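Local coordinates for protein short chain dehydrogenase (PDB 6UH2) that binds NAD+ and, as a member of the short-chain dehydrogenase/reductase family, probably uses it to oxidise or reduce a substrate at a CH-OH group, at residues I201-I215 against R226-F238. Sequence-based numbering, arbitrary orientation.
Sequences ISPGGIFANQSSDFI and RMGNPSDLVGGVF. With NAD (nicotinamide-adenine-dinucleotide), chain D.
Gly228 O is gripped from the Ile206-Phe207 backbone by two groups. Phe207 N donates to it at 2.8 Å, nearly straight. Ile206 CA adds a CA-H...O contact. The neighbouring bond runs the other way, from Gly228 N to Gly205 O at 2.9 Å. Together they make a single beta bridge between Ile206 and Gly228. Ile206 N is turned to the cofactor instead and donates to NAD O7N at 3.0 Å. The bridge probably helps to steady the loop whose Ile206 N meets the nicotinamide carboxamide. Ile206 has CG1 beside its backbone N (chi1 -57°), which lays CG1 near that carboxamide. Its CG2 branch meets Pro230 CD at 3.7 Å.

Met227 reaches across the loop, and its chain bends at the last torsion (chi3 65°). This brings CE against Gly205 C at 3.4 Å. CE also meets the edge of the Phe214 ring, with SD at that edge too, a Met-aromatic contact. Ile215 crosses Met227 at about a right angle, CG2 on Met227 CG and CG1 on SD. Gln210 NE2 also touches CE; its amide is held by Ile206 O and Ala208 N. A water links Phe207 O to Asn229 ND2. Within 226-238, Arg226 grips Asp232 end-on with NH1 and NH2. Asn229 N reaches Asp232 OD2 from the opposite face to NH1, so both Arg226 and Asn229 are tied to Asp232.

Further along, Leu233 CD1 lies 3.9 Å from Pro203 CG, whose ring also borders the nicotinamide. Ile201 CD1 packs on Val237 CG2 at 3.6 Å. Here helix residues 231-238 lie over strand residues 201-203, nearly antiparallel at 169°, on the parallel Rossmann sheet. Strands 144-148 and 252-255 flank that strand, and helix 31-42 packs beside the helix through Pro230, Val234 and Val237.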
loop_
_atom_site.group_PDB
_atom_site.type_symbol
_atom_site.label_atom_id
_atom_site.label_comp_id
_atom_site.label_asym_id
_atom_site.label_seq_id
_atom_site.Cartn_x
_atom_site.Cartn_y
_atom_site.Cartn_z
ATOM N N ILE B 201 -3.100 7.754 2.547
ATOM C CA ILE B 201 -2.517 6.914 3.588
ATOM C C ILE B 201 -3.214 7.235 4.898
ATOM O O ILE B 201 -3.359 8.411 5.257
ATOM C CB ILE B 201 -0.992 7.097 3.711
ATOM C CG1 ILE B 201 -0.297 6.334 2.587
ATOM C CG2 ILE B 201 -0.486 6.548 5.053
ATOM C CD1 ILE B 201 1.229 6.416 2.624
ATOM N N SER B 202 -3.658 6.191 5.603
ATOM C CA SER B 202 -4.301 6.362 6.903
ATOM C C SER B 202 -3.407 5.765 7.985
ATOM O O SER B 202 -3.413 4.539 8.197
ATOM C CB SER B 202 -5.687 5.713 6.922
ATOM O OG SER B 202 -6.589 6.416 6.084
ATOM N N PRO B 203 -2.623 6.578 8.682
ATOM C CA PRO B 203 -1.762 6.049 9.748
ATOM C C PRO B 203 -2.572 5.593 10.950
ATOM O O PRO B 203 -3.639 6.128 11.250
ATOM C CB PRO B 203 -0.875 7.248 10.126
ATOM C CG PRO B 203 -0.998 8.213 8.974
ATOM C CD PRO B 203 -2.395 8.013 8.439
ATOM N N GLY B 204 -2.049 4.585 11.633
ATOM C CA GLY B 204 -2.432 4.330 12.999
ATOM C C GLY B 204 -1.793 5.356 13.922
ATOM O O GLY B 204 -1.092 6.277 13.499
ATOM N N GLY B 205 -2.047 5.189 15.215
ATOM C CA GLY B 205 -1.534 6.151 16.178
ATOM C C GLY B 205 -0.013 6.149 16.199
ATOM O O GLY B 205 0.628 5.098 16.141
ATOM N N ILE B 206 0.565 7.344 16.285
ATOM C CA ILE B 206 2.010 7.535 16.247
ATOM C C ILE B 206 2.491 7.888 17.647
ATOM O O ILE B 206 1.953 8.806 18.284
ATOM C CB ILE B 206 2.399 8.627 15.233
ATOM C CG1 ILE B 206 1.855 8.272 13.846
ATOM C CG2 ILE B 206 3.917 8.820 15.206
ATOM C CD1 ILE B 206 2.444 6.979 13.276
ATOM N N PHE B 207 3.500 7.159 18.126
ATOM C CA PHE B 207 4.090 7.459 19.427
ATOM C C PHE B 207 4.653 8.882 19.471
ATOM O O PHE B 207 5.424 9.295 18.597
ATOM C CB PHE B 207 5.184 6.435 19.745
ATOM C CG PHE B 207 5.942 6.739 21.000
ATOM C CD1 PHE B 207 5.402 6.451 22.239
ATOM C CD2 PHE B 207 7.190 7.326 20.942
ATOM C CE1 PHE B 207 6.097 6.741 23.392
ATOM C CE2 PHE B 207 7.883 7.622 22.100
ATOM C CZ PHE B 207 7.336 7.326 23.320
ATOM N N ALA B 208 4.247 9.639 20.490
ATOM C CA ALA B 208 4.737 10.997 20.698
ATOM C C ALA B 208 4.815 11.333 22.185
ATOM O O ALA B 208 5.793 10.982 22.856
ATOM C CB ALA B 208 3.840 12.005 19.971
ATOM N N ASN B 209 3.792 12.015 22.706
ATOM C CA ASN B 209 3.743 12.469 24.093
ATOM C C ASN B 209 2.511 11.941 24.822
ATOM O O ASN B 209 1.951 12.612 25.694
ATOM C CB ASN B 209 3.779 13.994 24.171
ATOM C CG ASN B 209 5.159 14.552 23.923
ATOM O OD1 ASN B 209 6.141 14.094 24.510
ATOM N ND2 ASN B 209 5.246 15.539 23.040
ATOM N N GLN B 210 2.071 10.732 24.479
ATOM C CA GLN B 210 0.954 10.144 25.198
ATOM C C GLN B 210 1.423 9.582 26.539
ATOM O O GLN B 210 2.615 9.343 26.763
ATOM C CB GLN B 210 0.287 9.047 24.368
ATOM C CG GLN B 210 -0.148 9.486 22.969
ATOM C CD GLN B 210 0.927 9.269 21.916
ATOM O OE1 GLN B 210 2.111 9.157 22.231
ATOM N NE2 GLN B 210 0.515 9.192 20.656
ATOM N N SER B 211 0.462 9.382 27.440
ATOM C CA SER B 211 0.752 8.802 28.739
ATOM C C SER B 211 1.107 7.327 28.588
ATOM O O SER B 211 0.781 6.682 27.589
ATOM C CB SER B 211 -0.444 8.953 29.684
ATOM O OG SER B 211 -1.480 8.035 29.364
ATOM N N SER B 212 1.770 6.784 29.611
ATOM C CA SER B 212 2.129 5.370 29.546
ATOM C C SER B 212 0.893 4.483 29.623
ATOM O O SER B 212 0.867 3.405 29.017
ATOM C CB SER B 212 3.128 5.018 30.652
ATOM O OG SER B 212 2.688 5.474 31.916
ATOM N N ASP B 213 -0.146 4.931 30.332
ATOM C CA ASP B 213 -1.402 4.186 30.366
ATOM C C ASP B 213 -2.055 4.142 28.987
ATOM O O ASP B 213 -2.532 3.091 28.544
ATOM C CB ASP B 213 -2.349 4.810 31.390
ATOM C CG ASP B 213 -3.589 3.969 31.623
ATOM O OD1 ASP B 213 -3.503 2.986 32.389
ATOM O OD2 ASP B 213 -4.649 4.286 31.038
ATOM N N PHE B 214 -2.104 5.285 28.300
ATOM C CA PHE B 214 -2.652 5.302 26.951
ATOM C C PHE B 214 -1.911 4.320 26.053
ATOM O O PHE B 214 -2.533 3.525 25.336
ATOM C CB PHE B 214 -2.585 6.710 26.357
ATOM C CG PHE B 214 -3.003 6.765 24.913
ATOM C CD1 PHE B 214 -2.096 6.493 23.893
ATOM C CD2 PHE B 214 -4.310 7.060 24.573
ATOM C CE1 PHE B 214 -2.487 6.521 22.567
ATOM C CE2 PHE B 214 -4.703 7.096 23.245
ATOM C CZ PHE B 214 -3.793 6.824 22.243
ATOM N N ILE B 215 -0.575 4.376 26.070
ATOM C CA ILE B 215 0.224 3.535 25.179
ATOM C C ILE B 215 -0.043 2.058 25.447
ATOM O O ILE B 215 -0.163 1.257 24.511
ATOM C CB ILE B 215 1.719 3.878 25.311
ATOM C CG1 ILE B 215 1.957 5.352 24.990
ATOM C CG2 ILE B 215 2.552 3.033 24.342
ATOM C CD1 ILE B 215 3.385 5.810 25.232
ATOM N N ARG B 226 2.842 -2.553 19.006
ATOM C CA ARG B 226 3.571 -1.314 19.237
ATOM C C ARG B 226 2.832 -0.188 18.532
ATOM O O ARG B 226 2.091 -0.418 17.574
ATOM C CB ARG B 226 5.022 -1.409 18.733
ATOM C CG ARG B 226 5.182 -1.558 17.205
ATOM C CD ARG B 226 6.654 -1.404 16.820
ATOM N NE ARG B 226 6.974 -1.561 15.394
ATOM C CZ ARG B 226 6.879 -0.596 14.478
ATOM N NH1 ARG B 226 6.416 0.610 14.804
ATOM N NH2 ARG B 226 7.238 -0.838 13.224
ATOM N N MET B 227 3.038 1.039 19.018
ATOM C CA MET B 227 2.528 2.188 18.289
ATOM C C MET B 227 3.389 2.433 17.049
ATOM O O MET B 227 4.486 1.884 16.897
ATOM C CB MET B 227 2.507 3.440 19.171
ATOM C CG MET B 227 1.577 3.369 20.395
ATOM S SD MET B 227 1.108 5.024 20.971
ATOM C CE MET B 227 0.161 5.654 19.581
ATOM N N GLY B 228 2.891 3.286 16.161
ATOM C CA GLY B 228 3.648 3.612 14.975
ATOM C C GLY B 228 4.706 4.670 15.233
ATOM O O GLY B 228 4.678 5.407 16.221
ATOM N N ASN B 229 5.673 4.719 14.328
ATOM C CA ASN B 229 6.617 5.820 14.243
ATOM C C ASN B 229 6.508 6.442 12.859
ATOM O O ASN B 229 6.088 5.767 11.907
ATOM C CB ASN B 229 8.063 5.358 14.487
ATOM C CG ASN B 229 8.236 4.687 15.825
ATOM O OD1 ASN B 229 8.494 3.482 15.891
ATOM N ND2 ASN B 229 8.097 5.457 16.907
ATOM N N PRO B 230 6.865 7.721 12.712
ATOM C CA PRO B 230 6.808 8.338 11.376
ATOM C C PRO B 230 7.541 7.539 10.310
ATOM O O PRO B 230 7.042 7.425 9.185
ATOM C CB PRO B 230 7.440 9.718 11.615
ATOM C CG PRO B 230 7.127 10.017 13.060
ATOM C CD PRO B 230 7.293 8.681 13.748
ATOM N N SER B 231 8.695 6.953 10.640
ATOM C CA SER B 231 9.445 6.191 9.645
ATOM C C SER B 231 8.651 4.994 9.111
ATOM O O SER B 231 8.901 4.547 7.983
ATOM C CB SER B 231 10.780 5.732 10.243
ATOM O OG SER B 231 10.550 4.992 11.430
ATOM N N ASP B 232 7.699 4.459 9.898
ATOM C CA ASP B 232 6.834 3.376 9.422
ATOM C C ASP B 232 6.002 3.778 8.216
ATOM O O ASP B 232 5.470 2.900 7.527
ATOM C CB ASP B 232 5.852 2.903 10.511
ATOM C CG ASP B 232 6.549 2.234 11.684
ATOM O OD1 ASP B 232 7.522 1.490 11.447
ATOM O OD2 ASP B 232 6.118 2.458 12.839
ATOM N N LEU B 233 5.856 5.077 7.962
ATOM C CA LEU B 233 4.998 5.546 6.883
ATOM C C LEU B 233 5.751 5.803 5.592
ATOM O O LEU B 233 5.116 5.879 4.535
ATOM C CB LEU B 233 4.275 6.835 7.300
ATOM C CG LEU B 233 3.464 6.715 8.589
ATOM C CD1 LEU B 233 2.928 8.068 9.001
ATOM C CD2 LEU B 233 2.323 5.719 8.413
ATOM N N VAL B 234 7.079 5.911 5.649
ATOM C CA VAL B 234 7.834 6.400 4.494
ATOM C C VAL B 234 7.717 5.428 3.326
ATOM O O VAL B 234 7.590 5.841 2.166
ATOM C CB VAL B 234 9.305 6.646 4.886
ATOM C CG1 VAL B 234 10.152 7.004 3.656
ATOM C CG2 VAL B 234 9.414 7.745 5.951
ATOM N N GLY B 235 7.765 4.123 3.611
ATOM C CA GLY B 235 7.700 3.143 2.537
ATOM C C GLY B 235 6.434 3.272 1.710
ATOM O O GLY B 235 6.488 3.344 0.480
ATOM N N GLY B 236 5.280 3.336 2.381
ATOM C CA GLY B 236 4.020 3.489 1.665
ATOM C C GLY B 236 3.886 4.838 0.974
ATOM O O GLY B 236 3.323 4.931 -0.124
ATOM N N VAL B 237 4.385 5.904 1.609
ATOM C CA VAL B 237 4.429 7.212 0.944
ATOM C C VAL B 237 5.233 7.119 -0.349
ATOM O O VAL B 237 4.783 7.563 -1.412
ATOM C CB VAL B 237 5.002 8.283 1.892
ATOM C CG1 VAL B 237 5.294 9.590 1.128
ATOM C CG2 VAL B 237 4.031 8.552 3.065
ATOM N N PHE B 238 6.434 6.530 -0.279
ATOM C CA PHE B 238 7.253 6.370 -1.480
ATOM C C PHE B 238 6.567 5.462 -2.495
ATOM O O PHE B 238 6.571 5.747 -3.700
ATOM C CB PHE B 238 8.634 5.802 -1.117
ATOM C CG PHE B 238 9.623 6.836 -0.608
ATOM C CD1 PHE B 238 9.232 8.148 -0.359
ATOM C CD2 PHE B 238 10.949 6.488 -0.394
ATOM C CE1 PHE B 238 10.148 9.089 0.105
ATOM C CE2 PHE B 238 11.882 7.432 0.061
ATOM C CZ PHE B 238 11.471 8.733 0.315
HETATM P PA NAD D . 1.256 17.431 13.799
HETATM O O1A NAD D . 0.235 18.127 14.734
HETATM O O2A NAD D . 2.629 17.022 14.337
HETATM O O5B NAD D . 1.487 18.304 12.432
HETATM C C5B NAD D . 0.440 18.931 11.714
HETATM C C4B NAD D . 1.130 20.042 10.970
HETATM O O4B NAD D . 0.048 20.683 10.196
HETATM C C3B NAD D . 1.737 21.114 11.890
HETATM O O3B NAD D . 3.080 21.449 11.464
HETATM C C2B NAD D . 0.824 22.324 11.654
HETATM O O2B NAD D . 1.522 23.569 11.801
HETATM C C1B NAD D . 0.279 22.069 10.229
HETATM N N9A NAD D . -0.912 22.898 10.071
HETATM C C8A NAD D . -1.913 23.166 11.003
HETATM N N7A NAD D . -2.790 24.009 10.529
HETATM C C5A NAD D . -2.346 24.332 9.247
HETATM C C6A NAD D . -2.828 25.185 8.260
HETATM N N6A NAD D . -3.952 25.911 8.420
HETATM N N1A NAD D . -2.150 25.262 7.105
HETATM C C2A NAD D . -1.035 24.549 6.929
HETATM N N3A NAD D . -0.491 23.718 7.822
HETATM C C4A NAD D . -1.185 23.641 8.968
HETATM O O3 NAD D . 0.563 16.133 13.123
HETATM P PN NAD D . 1.124 14.693 12.664
HETATM O O1N NAD D . 0.935 13.643 13.789
HETATM O O2N NAD D . 2.453 14.928 11.940
HETATM O O5D NAD D . -0.124 14.379 11.585
HETATM C C5D NAD D . 0.103 14.582 10.206
HETATM C C4D NAD D . -1.112 14.013 9.479
HETATM O O4D NAD D . -1.371 12.607 9.873
HETATM C C3D NAD D . -2.378 14.754 9.906
HETATM O O3D NAD D . -3.307 14.833 8.818
HETATM C C2D NAD D . -3.042 13.855 10.993
HETATM O O2D NAD D . -4.451 13.996 11.068
HETATM C C1D NAD D . -2.653 12.461 10.423
HETATM N N1N NAD D . -2.566 11.376 11.464
HETATM C C2N NAD D . -1.753 11.500 12.548
HETATM C C3N NAD D . -1.711 10.483 13.468
HETATM C C7N NAD D . -0.822 10.631 14.655
HETATM O O7N NAD D . -0.927 9.816 15.560
HETATM N N7N NAD D . 0.066 11.650 14.676
HETATM C C4N NAD D . -2.504 9.342 13.257
HETATM C C5N NAD D . -3.313 9.249 12.165
HETATM C C6N NAD D . -3.332 10.298 11.248
HETATM O O HOH W 1 7.193 8.023 17.132
#